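Local coordinates for protein putative polyphosphate kinase 2 (Pseudomonas aeruginosa PAO1, PDB 3CZP) that uses inorganic polyphosphate as phosphate donor to convert AMP to ADP, and less efficiently GMP to GDP, with magnesium as cofactor, at residues R92-L97 and R349-I354; L115-R118 and H122-E125; I317-D322 and F477-V482; E374-F379 and W446-D451. One frame throughout, in Å; residues are numbered along the deposited sequence.

Interaction 1. Residues R92-L97 and R349-I354; sequences RFWRRL and RFWRHI. With ACT (acetate ion), chain F.
Trp-94 and Trp-351, one from each of the two fused PPK2 domains, lay their indoles face to face across the seam between those domains. Each domain belongs to the P-loop NTPase clan and is built on a five-stranded parallel sheet. The pair illustrates how a duplicated fold can meet itself through equivalent positions, since both tryptophans stand in an RFWR sequence near the end of a short helix. The five-membered rings do the overlapping, with centroids 3.5 Å apart and planes inclined by 18°. The first torsion of Trp-94 sets CG anti to the carbonyl carbon (chi1 -75°), directing the indole across the seam, and its CB comes near Trp-351 CB at the margin of the overlap. Further out, CG of Trp-94 lies 3.7 Å from CG of Trp-351. Trp-94 CD1 passes over the CE2 and NE1 atoms of Trp-351, and Trp-94 CE2 approaches Trp-351 CD1 to 3.3 Å. Trp-94 NE1 sits over the rim of the Trp-351 face, 3.1 Å from Trp-351 NE1. Both nitrogens are donors, so no hydrogen bond joins them; the Trp-94 N-H is instead taken by Gln-90 OE1. CZ2 is the outermost atom of Trp-94 to touch, reaching Trp-351 NE1. Glu-83 and Glu-340 of the second subunit form salt bridges with Arg-95 and Arg-352. Well away from the stack, at the tip of Arg-96, an acetate probably left from crystallisation puts one oxygen in the guanidinium plane, where Arg-96 NH1 and NH2 each donate to ACT O over 3.1 Å.

Interaction 2. Residues L115-R118 and H122-E125; sequences LYAR and HIKE
With its CG anti to the backbone N (chi1 -169°) and its chain turned at chi2, Arg-118 swings back over the backbone of Lys-124 and Glu-125, although its CB sets out away from them. Tyr-116 has the same kind of first torsion, which carries its ring across to the His-122 imidazole. There the edge of His-122 is presented to the tyrosine face in an offset edge-to-face pair, with planes at 77° and CE1 of His-122 3.9 Å from CE2 of Tyr-116. Between these two side chains the backbone does the main polar work. Ala-117 O accepts from His-122 N at 2.7 Å, five residues further on, and more weakly from Ile-123 N at 3.4 Å. One carbonyl thus gathers two successive amides of the returning chain. Ala-117 CB rests against CG1 of Ile-123 at 3.8 Å and touches CD1 as well. The Arg-118 guanidinium lies with one face over Glu-125 N; both are donors, so no hydrogen bond forms between them. Its NH2 is linked to the glutamate through water 1, which accepts from Arg-118 NH2 at 3.1 Å and donates to Glu-125 OE1 at 3.2 Å. The two side chains run alongside each other in the same direction, their charged atoms not touching but bridged by that water. Leu-115, meanwhile, faces helix 186-203. The whole is a tight helix-loop-helix connection on the surface of the first PPK2 domain, in which helix 110-119 hands over to helix 125-144, with Lys-124 as the N-cap.

Interaction 3. Residues I317-D322 and F477-V482; sequences IRRVTD and FARVKV
Arg-479 and Val-482, one helical turn apart, are the residues through which the C-terminal helix 475-496 meets Arg-319 and Val-320 of helix 313-321. The latter follows a Walker A-like glycine-rich loop in the second PPK2 domain, as expected of the P-loop NTPase clan. Walking along 477-482, Ala-478 is turned to strand 467-471. Arg-479 comes next, and its straight chain (chi3 -176°) lays CD against Arg-319 CG at 3.5 Å. Beyond that the two guanidinium groups lie flat on each other, centres 3.8 Å apart and planes at 24°, with Arg-479 NH2 3.5 Å from Arg-319 NH2. Tyr-276 OH gives Arg-479 NH1 a fixed partner. On its other face, Arg-319 carries Arg-318, whose NH2 donates in plane to the syn lone pair of Asp-322 OD2 at 2.8 Å. Three guanidinium groups are therefore layered, with Arg-318, at one end, salt-bridged to Asp-322, a carboxylate that may ease the gathering of like charges. Val-480 looks the other way, onto Tyr-276 of helix 273-292. Lys-481 pairs with Glu-471. Last comes Val-482, where the apolar part of the contact closes with its CG1 3.9 Å from CG2 of Val-320.

Interaction 4. Residues E374-F379 and W446-D451; sequences ERIEGF and WDQYVD
Arg-375 NE donates to water 2 at 2.8 Å, and the same water passes a hydrogen bond on to Gln-448 O at 3.2 Å, so that two helices are tied through solvent where no direct hydrogen bond joins them. The arginine reaches this point with a chain extended from CG to NE. Its NH1 is paired with Asp-455, and its guanidinium also makes a cation-pi contact with Trp-385. Arg-375 NH2 comes only within 4.1 Å of Asp-451 C, while the carboxylate of Asp-451 turns to a salt bridge with Arg-259. The apolar part of the contact belongs to Ile-376. Its chi1 of -72°, together with an extended chi2 of 163°, points CD1 at the face of the Tyr-449 ring, though CD1 is modelled too close for its exact position to be trusted. Ile-376 CG1 rests on Gln-448 CB at 3.9 Å, and Ile-376 CG2 meets Gln-448 NE2 at 3.8 Å. In the alpha/beta P-loop fold of the second PPK2 domain, this joins helix 370-377, which follows strand 360-364, to helix 446-460, which leads into strand 467-471. Gly-378, with positive phi, is the first residue beyond helix 370-377, and Phe-379 N bonds back to Glu-374 O at 2.9 Å. Val-373, from the turn preceding Ile-376, packs on Tyr-449 too. Tyr-449 CE1 also lies 4.0 Å from the CG2 branch of Ile-376.

In the fold
Interaction 1 is the one contact here that joins the two PPK2 domains; interaction 2 belongs to the first, which seems to be catalytically inactive, and interactions 3 and 4 to the second. Interactions 2 and 4 lie on opposite sides of the chain's centre, their own centres about 44 Å apart. By nearest atoms, interaction 4 comes closest to interaction 1, about 4 Å away without touching. Along the chain the segments of interactions 1 and 3 alternate, and both sites also meet the second subunit, although their centres are about 29 Å apart. Interaction 4 falls within the chain span of interaction 3, centres about 27 Å apart; of these two, interaction 3 adjoins the Walker A-like loop in sequence.

Interaction 1. Residues R92-L97 and R349-I354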
# COMPACT_ATOMS: atom_id res chain seq x y z
N ARG A 92 6.54 -4.11 -9.20
CA ARG A 92 7.11 -2.92 -8.64
C ARG A 92 6.73 -1.66 -9.38
O ARG A 92 6.75 -0.56 -8.79
CB ARG A 92 8.60 -3.01 -8.66
CG ARG A 92 9.18 -2.99 -10.01
CD ARG A 92 10.71 -3.16 -9.92
NE ARG A 92 10.99 -4.57 -9.71
CZ ARG A 92 12.21 -5.09 -9.69
NH1 ARG A 92 13.29 -4.33 -9.86
NH2 ARG A 92 12.33 -6.40 -9.55
N PHE A 93 6.48 -1.77 -10.69
CA PHE A 93 5.99 -0.62 -11.44
C PHE A 93 4.52 -0.35 -11.11
O PHE A 93 4.07 0.80 -10.89
CB PHE A 93 6.15 -0.87 -12.94
CG PHE A 93 7.57 -1.09 -13.35
CD1 PHE A 93 8.53 -0.13 -13.07
CD2 PHE A 93 7.96 -2.23 -13.99
CE1 PHE A 93 9.83 -0.32 -13.41
CE2 PHE A 93 9.29 -2.41 -14.34
CZ PHE A 93 10.20 -1.44 -14.03
N TRP A 94 3.73 -1.40 -11.06
CA TRP A 94 2.29 -1.22 -10.69
C TRP A 94 2.14 -0.54 -9.33
O TRP A 94 1.28 0.35 -9.14
CB TRP A 94 1.56 -2.59 -10.62
CG TRP A 94 1.23 -3.23 -11.97
CD1 TRP A 94 1.97 -4.14 -12.64
CD2 TRP A 94 0.08 -2.97 -12.78
NE1 TRP A 94 1.35 -4.46 -13.84
CE2 TRP A 94 0.20 -3.73 -13.95
CE3 TRP A 94 -1.01 -2.13 -12.64
CZ2 TRP A 94 -0.78 -3.74 -14.96
CZ3 TRP A 94 -1.99 -2.14 -13.66
CH2 TRP A 94 -1.85 -2.94 -14.79
N ARG A 95 3.01 -0.91 -8.40
CA ARG A 95 3.00 -0.40 -7.07
C ARG A 95 3.18 1.13 -7.03
O ARG A 95 2.62 1.81 -6.13
CB ARG A 95 4.06 -1.11 -6.19
CG ARG A 95 4.24 -0.46 -4.87
CD ARG A 95 4.61 -1.28 -3.73
NE ARG A 95 6.03 -1.46 -3.62
CZ ARG A 95 6.64 -1.92 -2.54
NH1 ARG A 95 5.98 -2.17 -1.42
NH2 ARG A 95 7.94 -2.07 -2.56
N ARG A 96 3.92 1.68 -7.99
CA ARG A 96 4.22 3.13 -8.01
C ARG A 96 3.47 3.94 -9.04
O ARG A 96 3.75 5.13 -9.21
CB ARG A 96 5.72 3.42 -8.24
CG ARG A 96 6.69 2.75 -7.30
CD ARG A 96 6.32 2.97 -5.88
NE ARG A 96 7.27 2.23 -5.02
CZ ARG A 96 7.16 2.05 -3.69
NH1 ARG A 96 6.11 2.53 -2.99
NH2 ARG A 96 8.14 1.40 -3.02
N LEU A 97 2.45 3.36 -9.65
CA LEU A 97 1.68 4.15 -10.60
C LEU A 97 1.04 5.33 -9.86
O LEU A 97 0.57 5.16 -8.74
CB LEU A 97 0.70 3.29 -11.37
CG LEU A 97 1.28 2.20 -12.25
CD1 LEU A 97 0.13 1.44 -12.86
CD2 LEU A 97 2.23 2.67 -13.40
N ARG A 349 -5.56 -3.26 -8.64
CA ARG A 349 -6.18 -3.83 -7.46
C ARG A 349 -5.80 -5.30 -7.28
O ARG A 349 -5.74 -5.78 -6.15
CB ARG A 349 -7.70 -3.69 -7.54
CG ARG A 349 -8.32 -4.25 -8.81
CD ARG A 349 -9.79 -3.91 -8.91
NE ARG A 349 -10.02 -2.62 -9.56
CZ ARG A 349 -11.19 -2.22 -10.05
NH1 ARG A 349 -12.25 -3.02 -9.96
NH2 ARG A 349 -11.30 -1.03 -10.62
N PHE A 350 -5.55 -6.00 -8.39
CA PHE A 350 -5.18 -7.41 -8.29
C PHE A 350 -3.71 -7.62 -8.10
O PHE A 350 -3.33 -8.45 -7.30
CB PHE A 350 -5.71 -8.16 -9.52
CG PHE A 350 -7.17 -7.98 -9.64
CD1 PHE A 350 -7.99 -8.61 -8.75
CD2 PHE A 350 -7.71 -7.11 -10.58
CE1 PHE A 350 -9.38 -8.42 -8.80
CE2 PHE A 350 -9.12 -6.91 -10.64
CZ PHE A 350 -9.91 -7.52 -9.72
N TRP A 351 -2.89 -6.86 -8.82
CA TRP A 351 -1.44 -6.93 -8.65
C TRP A 351 -0.99 -6.74 -7.19
O TRP A 351 0.07 -7.26 -6.76
CB TRP A 351 -0.75 -5.90 -9.59
CG TRP A 351 -0.39 -6.43 -10.94
CD1 TRP A 351 -1.05 -6.19 -12.11
CD2 TRP A 351 0.67 -7.34 -11.25
NE1 TRP A 351 -0.44 -6.87 -13.14
CE2 TRP A 351 0.64 -7.55 -12.64
CE3 TRP A 351 1.66 -7.99 -10.49
CZ2 TRP A 351 1.55 -8.40 -13.30
CZ3 TRP A 351 2.55 -8.82 -11.15
CH2 TRP A 351 2.50 -9.00 -12.53
N ARG A 352 -1.71 -5.89 -6.48
CA ARG A 352 -1.37 -5.49 -5.12
C ARG A 352 -1.52 -6.68 -4.20
O ARG A 352 -0.96 -6.70 -3.13
CB ARG A 352 -2.24 -4.30 -4.63
CG ARG A 352 -3.62 -4.71 -4.23
CD ARG A 352 -4.59 -3.58 -3.93
NE ARG A 352 -4.23 -2.75 -2.77
CZ ARG A 352 -5.07 -1.86 -2.23
NH1 ARG A 352 -6.29 -1.68 -2.72
NH2 ARG A 352 -4.69 -1.09 -1.22
N HIS A 353 -2.29 -7.67 -4.63
CA HIS A 353 -2.46 -8.89 -3.88
C HIS A 353 -1.68 -10.09 -4.34
O HIS A 353 -1.89 -11.17 -3.80
CB HIS A 353 -3.94 -9.29 -3.90
CG HIS A 353 -4.78 -8.38 -3.10
ND1 HIS A 353 -4.61 -8.22 -1.75
CD2 HIS A 353 -5.77 -7.53 -3.46
CE1 HIS A 353 -5.47 -7.32 -1.30
NE2 HIS A 353 -6.20 -6.91 -2.33
N ILE A 354 -0.77 -9.93 -5.30
CA ILE A 354 -0.05 -11.10 -5.84
C ILE A 354 0.92 -11.62 -4.81
O ILE A 354 1.60 -10.84 -4.17
CB ILE A 354 0.65 -10.73 -7.14
CG1 ILE A 354 -0.41 -10.60 -8.25
CG2 ILE A 354 1.82 -11.66 -7.45
CD1 ILE A 354 -1.05 -11.91 -8.63
C ACT F . 6.80 1.10 0.84
O ACT F . 7.11 1.85 -0.09
OXT ACT F . 7.78 0.56 1.38
CH3 ACT F . 5.39 0.86 1.26

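Interaction 2. Residues L115-R118 and H122-E125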
# COMPACT_ATOMS: atom_id res chain seq x y z
N LEU A 115 17.39 -2.44 -21.86
CA LEU A 115 18.55 -1.94 -22.59
C LEU A 115 19.81 -2.28 -21.85
O LEU A 115 20.77 -2.77 -22.43
CB LEU A 115 18.47 -0.42 -22.81
CG LEU A 115 17.43 -0.04 -23.84
CD1 LEU A 115 17.20 1.47 -23.83
CD2 LEU A 115 17.84 -0.52 -25.25
N TYR A 116 19.83 -2.03 -20.54
CA TYR A 116 21.01 -2.41 -19.75
C TYR A 116 21.28 -3.91 -19.85
O TYR A 116 22.41 -4.34 -20.07
CB TYR A 116 20.83 -1.93 -18.32
CG TYR A 116 21.85 -2.47 -17.35
CD1 TYR A 116 23.15 -1.92 -17.27
CD2 TYR A 116 21.54 -3.57 -16.52
CE1 TYR A 116 24.10 -2.44 -16.36
CE2 TYR A 116 22.49 -4.11 -15.63
CZ TYR A 116 23.75 -3.54 -15.55
OH TYR A 116 24.65 -4.06 -14.64
N ALA A 117 20.22 -4.70 -19.71
CA ALA A 117 20.33 -6.15 -19.70
C ALA A 117 20.95 -6.70 -21.02
O ALA A 117 21.91 -7.53 -21.02
CB ALA A 117 18.92 -6.80 -19.39
N ARG A 118 20.53 -6.10 -22.12
CA ARG A 118 20.99 -6.51 -23.47
C ARG A 118 22.39 -6.01 -23.74
O ARG A 118 23.26 -6.79 -24.13
CB ARG A 118 19.99 -6.04 -24.50
CG ARG A 118 20.14 -6.57 -25.88
CD ARG A 118 19.96 -8.03 -25.88
NE ARG A 118 20.27 -8.63 -27.12
CZ ARG A 118 21.39 -9.30 -27.38
NH1 ARG A 118 22.37 -9.40 -26.47
NH2 ARG A 118 21.52 -9.86 -28.59
N HIS A 122 23.28 -9.78 -20.42
CA HIS A 122 22.52 -10.58 -19.47
C HIS A 122 21.37 -11.33 -20.12
O HIS A 122 21.04 -12.40 -19.68
CB HIS A 122 22.03 -9.74 -18.32
CG HIS A 122 23.14 -9.05 -17.59
ND1 HIS A 122 22.94 -7.95 -16.80
CD2 HIS A 122 24.47 -9.30 -17.58
CE1 HIS A 122 24.11 -7.54 -16.32
NE2 HIS A 122 25.05 -8.34 -16.79
N ILE A 123 20.75 -10.76 -21.16
CA ILE A 123 19.65 -11.41 -21.86
C ILE A 123 19.97 -11.50 -23.35
O ILE A 123 20.75 -10.72 -23.88
CB ILE A 123 18.29 -10.70 -21.67
CG1 ILE A 123 18.29 -9.23 -22.20
CG2 ILE A 123 17.83 -10.74 -20.19
CD1 ILE A 123 16.92 -8.60 -22.14
N LYS A 124 19.35 -12.46 -24.02
CA LYS A 124 19.56 -12.72 -25.44
C LYS A 124 18.61 -11.85 -26.27
O LYS A 124 17.65 -11.32 -25.72
CB LYS A 124 19.28 -14.19 -25.76
CG LYS A 124 20.22 -15.17 -25.12
CD LYS A 124 19.68 -16.57 -25.36
CE LYS A 124 20.72 -17.65 -25.11
NZ LYS A 124 20.20 -19.04 -25.52
N GLU A 125 18.86 -11.76 -27.58
CA GLU A 125 17.98 -11.07 -28.54
C GLU A 125 16.50 -11.44 -28.35
O GLU A 125 15.64 -10.53 -28.21
CB GLU A 125 18.41 -11.36 -30.00
CG GLU A 125 17.38 -10.86 -31.11
CD GLU A 125 17.74 -11.26 -32.59
OE1 GLU A 125 18.93 -11.14 -32.97
OE2 GLU A 125 16.81 -11.70 -33.36
O HOH W 1 20.55 -8.94 -31.40

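Interaction 3. Residues I317-D322 and F477-V482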
# COMPACT_ATOMS: atom_id res chain seq x y z
N ILE A 317 -13.42 -23.38 -0.85
CA ILE A 317 -12.23 -22.65 -0.40
C ILE A 317 -11.82 -23.13 0.99
O ILE A 317 -10.64 -23.28 1.28
CB ILE A 317 -12.50 -21.11 -0.37
CG1 ILE A 317 -12.41 -20.51 -1.76
CG2 ILE A 317 -11.58 -20.36 0.56
CD1 ILE A 317 -12.77 -19.08 -1.80
N ARG A 318 -12.78 -23.36 1.86
CA ARG A 318 -12.42 -23.72 3.22
C ARG A 318 -11.86 -25.15 3.34
O ARG A 318 -11.08 -25.42 4.25
CB ARG A 318 -13.58 -23.54 4.21
CG ARG A 318 -13.09 -23.07 5.63
CD ARG A 318 -13.96 -23.58 6.73
NE ARG A 318 -13.87 -25.04 6.88
CZ ARG A 318 -14.74 -25.79 7.53
NH1 ARG A 318 -15.82 -25.27 8.12
NH2 ARG A 318 -14.56 -27.10 7.59
N ARG A 319 -12.27 -26.05 2.46
CA ARG A 319 -11.69 -27.41 2.47
C ARG A 319 -10.20 -27.38 2.00
O ARG A 319 -9.41 -28.27 2.36
CB ARG A 319 -12.52 -28.39 1.66
CG ARG A 319 -13.97 -28.67 2.18
CD ARG A 319 -14.00 -28.75 3.68
NE ARG A 319 -15.35 -28.78 4.22
CZ ARG A 319 -16.18 -27.74 4.34
NH1 ARG A 319 -15.81 -26.52 3.96
NH2 ARG A 319 -17.38 -27.92 4.87
N VAL A 320 -9.84 -26.38 1.21
CA VAL A 320 -8.42 -26.14 0.87
C VAL A 320 -7.70 -25.57 2.10
O VAL A 320 -6.64 -26.05 2.48
CB VAL A 320 -8.29 -25.14 -0.32
CG1 VAL A 320 -6.80 -24.70 -0.58
CG2 VAL A 320 -8.94 -25.76 -1.55
N THR A 321 -8.28 -24.57 2.74
CA THR A 321 -7.60 -23.92 3.87
C THR A 321 -7.45 -24.90 5.03
O THR A 321 -6.46 -24.82 5.75
CB THR A 321 -8.30 -22.56 4.36
OG1 THR A 321 -9.63 -22.79 4.77
CG2 THR A 321 -8.34 -21.51 3.26
N ASP A 322 -8.43 -25.80 5.19
CA ASP A 322 -8.45 -26.83 6.25
C ASP A 322 -7.22 -27.71 6.20
O ASP A 322 -6.79 -28.24 7.22
CB ASP A 322 -9.70 -27.72 6.11
CG ASP A 322 -10.98 -27.12 6.74
OD1 ASP A 322 -10.95 -26.04 7.39
OD2 ASP A 322 -12.05 -27.78 6.62
N PHE A 477 -18.20 -33.75 -4.45
CA PHE A 477 -17.46 -33.98 -5.71
C PHE A 477 -16.66 -32.72 -6.03
O PHE A 477 -15.44 -32.77 -6.26
CB PHE A 477 -18.47 -34.32 -6.84
CG PHE A 477 -17.86 -34.45 -8.21
CD1 PHE A 477 -17.45 -35.69 -8.69
CD2 PHE A 477 -17.67 -33.33 -9.02
CE1 PHE A 477 -16.89 -35.83 -9.94
CE2 PHE A 477 -17.08 -33.46 -10.30
CZ PHE A 477 -16.68 -34.72 -10.75
N ALA A 478 -17.36 -31.58 -5.98
CA ALA A 478 -16.76 -30.25 -6.19
C ALA A 478 -15.54 -30.01 -5.30
O ALA A 478 -14.45 -29.62 -5.78
CB ALA A 478 -17.82 -29.14 -5.99
N ARG A 479 -15.68 -30.24 -3.99
CA ARG A 479 -14.56 -30.01 -3.08
C ARG A 479 -13.30 -30.82 -3.41
O ARG A 479 -12.18 -30.28 -3.41
CB ARG A 479 -14.96 -30.24 -1.63
CG ARG A 479 -15.93 -29.19 -1.06
CD ARG A 479 -16.63 -29.77 0.15
NE ARG A 479 -17.65 -28.85 0.67
CZ ARG A 479 -18.51 -29.17 1.64
NH1 ARG A 479 -18.45 -30.36 2.23
NH2 ARG A 479 -19.41 -28.29 2.06
N VAL A 480 -13.47 -32.10 -3.68
CA VAL A 480 -12.34 -32.99 -3.95
C VAL A 480 -11.69 -32.63 -5.27
O VAL A 480 -10.49 -32.59 -5.38
CB VAL A 480 -12.79 -34.49 -3.91
CG1 VAL A 480 -11.65 -35.38 -4.32
CG2 VAL A 480 -13.34 -34.82 -2.49
N LYS A 481 -12.49 -32.32 -6.28
CA LYS A 481 -11.98 -31.88 -7.57
C LYS A 481 -11.11 -30.59 -7.47
O LYS A 481 -10.04 -30.49 -8.08
CB LYS A 481 -13.14 -31.71 -8.55
CG LYS A 481 -12.75 -31.20 -9.89
CD LYS A 481 -13.84 -31.35 -10.91
CE LYS A 481 -13.32 -31.06 -12.35
NZ LYS A 481 -14.19 -31.64 -13.41
N VAL A 482 -11.54 -29.64 -6.65
CA VAL A 482 -10.80 -28.40 -6.43
C VAL A 482 -9.43 -28.73 -5.83
O VAL A 482 -8.38 -28.29 -6.34
CB VAL A 482 -11.60 -27.40 -5.49
CG1 VAL A 482 -10.69 -26.35 -4.94
CG2 VAL A 482 -12.79 -26.74 -6.26

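Interaction 4. Residues E374-F379 and W446-D451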
# COMPACT_ATOMS: atom_id res chain seq x y z
N GLU A 374 -19.27 -7.13 -14.73
CA GLU A 374 -19.20 -5.81 -15.35
C GLU A 374 -19.81 -5.80 -16.75
O GLU A 374 -20.49 -4.86 -17.11
CB GLU A 374 -17.76 -5.29 -15.42
CG GLU A 374 -17.12 -5.08 -14.05
CD GLU A 374 -15.76 -4.35 -14.09
OE1 GLU A 374 -15.28 -3.90 -15.14
OE2 GLU A 374 -15.17 -4.23 -13.02
N ARG A 375 -19.49 -6.83 -17.54
CA ARG A 375 -20.01 -6.99 -18.88
C ARG A 375 -21.53 -7.00 -18.86
O ARG A 375 -22.21 -6.23 -19.54
CB ARG A 375 -19.49 -8.32 -19.47
CG ARG A 375 -20.25 -8.79 -20.72
CD ARG A 375 -19.53 -10.00 -21.40
NE ARG A 375 -20.45 -10.78 -22.27
CZ ARG A 375 -20.05 -11.67 -23.19
NH1 ARG A 375 -18.77 -11.89 -23.43
NH2 ARG A 375 -20.95 -12.33 -23.92
N ILE A 376 -22.05 -7.88 -18.02
CA ILE A 376 -23.49 -8.08 -17.83
C ILE A 376 -24.24 -6.89 -17.26
O ILE A 376 -25.30 -6.57 -17.76
CB ILE A 376 -23.75 -9.35 -16.99
CG1 ILE A 376 -23.44 -10.55 -17.88
CG2 ILE A 376 -25.25 -9.45 -16.49
CD1 ILE A 376 -23.25 -11.79 -17.15
N GLU A 377 -23.73 -6.23 -16.24
CA GLU A 377 -24.45 -5.07 -15.68
C GLU A 377 -24.10 -3.74 -16.38
O GLU A 377 -24.79 -2.74 -16.17
CB GLU A 377 -24.18 -4.92 -14.17
CG GLU A 377 -24.60 -6.10 -13.34
CD GLU A 377 -26.05 -6.48 -13.51
OE1 GLU A 377 -26.89 -5.57 -13.76
OE2 GLU A 377 -26.36 -7.69 -13.40
N GLY A 378 -23.04 -3.76 -17.18
CA GLY A 378 -22.54 -2.58 -17.87
C GLY A 378 -21.78 -1.66 -16.95
O GLY A 378 -21.93 -0.45 -17.01
N PHE A 379 -20.95 -2.22 -16.07
CA PHE A 379 -20.18 -1.37 -15.20
C PHE A 379 -18.94 -0.85 -15.94
O PHE A 379 -18.22 0.01 -15.42
CB PHE A 379 -19.81 -2.11 -13.91
CG PHE A 379 -20.99 -2.48 -13.04
CD1 PHE A 379 -22.14 -1.68 -12.97
CD2 PHE A 379 -20.94 -3.62 -12.26
CE1 PHE A 379 -23.24 -2.03 -12.14
CE2 PHE A 379 -22.03 -3.99 -11.43
CZ PHE A 379 -23.18 -3.18 -11.38
N TRP A 446 -29.49 -15.39 -16.05
CA TRP A 446 -28.75 -16.67 -16.19
C TRP A 446 -28.05 -17.00 -17.53
O TRP A 446 -26.88 -17.43 -17.54
CB TRP A 446 -29.68 -17.83 -15.84
CG TRP A 446 -28.96 -19.16 -15.79
CD1 TRP A 446 -28.66 -19.98 -16.85
CD2 TRP A 446 -28.49 -19.82 -14.63
NE1 TRP A 446 -28.00 -21.11 -16.41
CE2 TRP A 446 -27.88 -21.04 -15.05
CE3 TRP A 446 -28.52 -19.52 -13.27
CZ2 TRP A 446 -27.33 -21.93 -14.16
CZ3 TRP A 446 -27.95 -20.41 -12.40
CH2 TRP A 446 -27.37 -21.60 -12.84
N ASP A 447 -28.76 -16.87 -18.65
CA ASP A 447 -28.18 -17.18 -19.96
C ASP A 447 -27.12 -16.14 -20.39
O ASP A 447 -26.28 -16.45 -21.26
CB ASP A 447 -29.24 -17.37 -21.07
CG ASP A 447 -29.74 -18.84 -21.20
OD1 ASP A 447 -29.43 -19.67 -20.32
OD2 ASP A 447 -30.46 -19.18 -22.17
N GLN A 448 -27.15 -14.94 -19.79
CA GLN A 448 -26.06 -13.94 -19.98
C GLN A 448 -24.77 -14.40 -19.32
O GLN A 448 -23.67 -14.13 -19.82
CB GLN A 448 -26.43 -12.55 -19.45
CG GLN A 448 -27.55 -11.78 -20.22
CD GLN A 448 -27.90 -10.41 -19.57
OE1 GLN A 448 -28.88 -10.29 -18.85
NE2 GLN A 448 -27.07 -9.40 -19.83
N TYR A 449 -24.88 -15.10 -18.19
CA TYR A 449 -23.65 -15.65 -17.58
C TYR A 449 -23.15 -16.85 -18.37
O TYR A 449 -21.95 -17.06 -18.46
CB TYR A 449 -23.80 -15.95 -16.09
CG TYR A 449 -23.69 -14.69 -15.24
CD1 TYR A 449 -24.82 -13.87 -15.00
CD2 TYR A 449 -22.46 -14.28 -14.71
CE1 TYR A 449 -24.72 -12.69 -14.24
CE2 TYR A 449 -22.35 -13.12 -13.96
CZ TYR A 449 -23.46 -12.33 -13.72
OH TYR A 449 -23.30 -11.17 -12.98
N VAL A 450 -24.05 -17.62 -18.96
CA VAL A 450 -23.64 -18.79 -19.75
C VAL A 450 -22.82 -18.31 -20.96
O VAL A 450 -21.68 -18.77 -21.19
CB VAL A 450 -24.86 -19.66 -20.21
CG1 VAL A 450 -24.39 -20.84 -21.06
CG2 VAL A 450 -25.63 -20.19 -19.00
N ASP A 451 -23.37 -17.31 -21.66
CA ASP A 451 -22.67 -16.75 -22.83
C ASP A 451 -21.32 -16.17 -22.42
O ASP A 451 -20.33 -16.38 -23.11
CB ASP A 451 -23.48 -15.66 -23.52
CG ASP A 451 -24.61 -16.21 -24.31
OD1 ASP A 451 -24.60 -17.41 -24.69
OD2 ASP A 451 -25.54 -15.42 -24.54
O HOH W 2 -23.07 -11.83 -21.94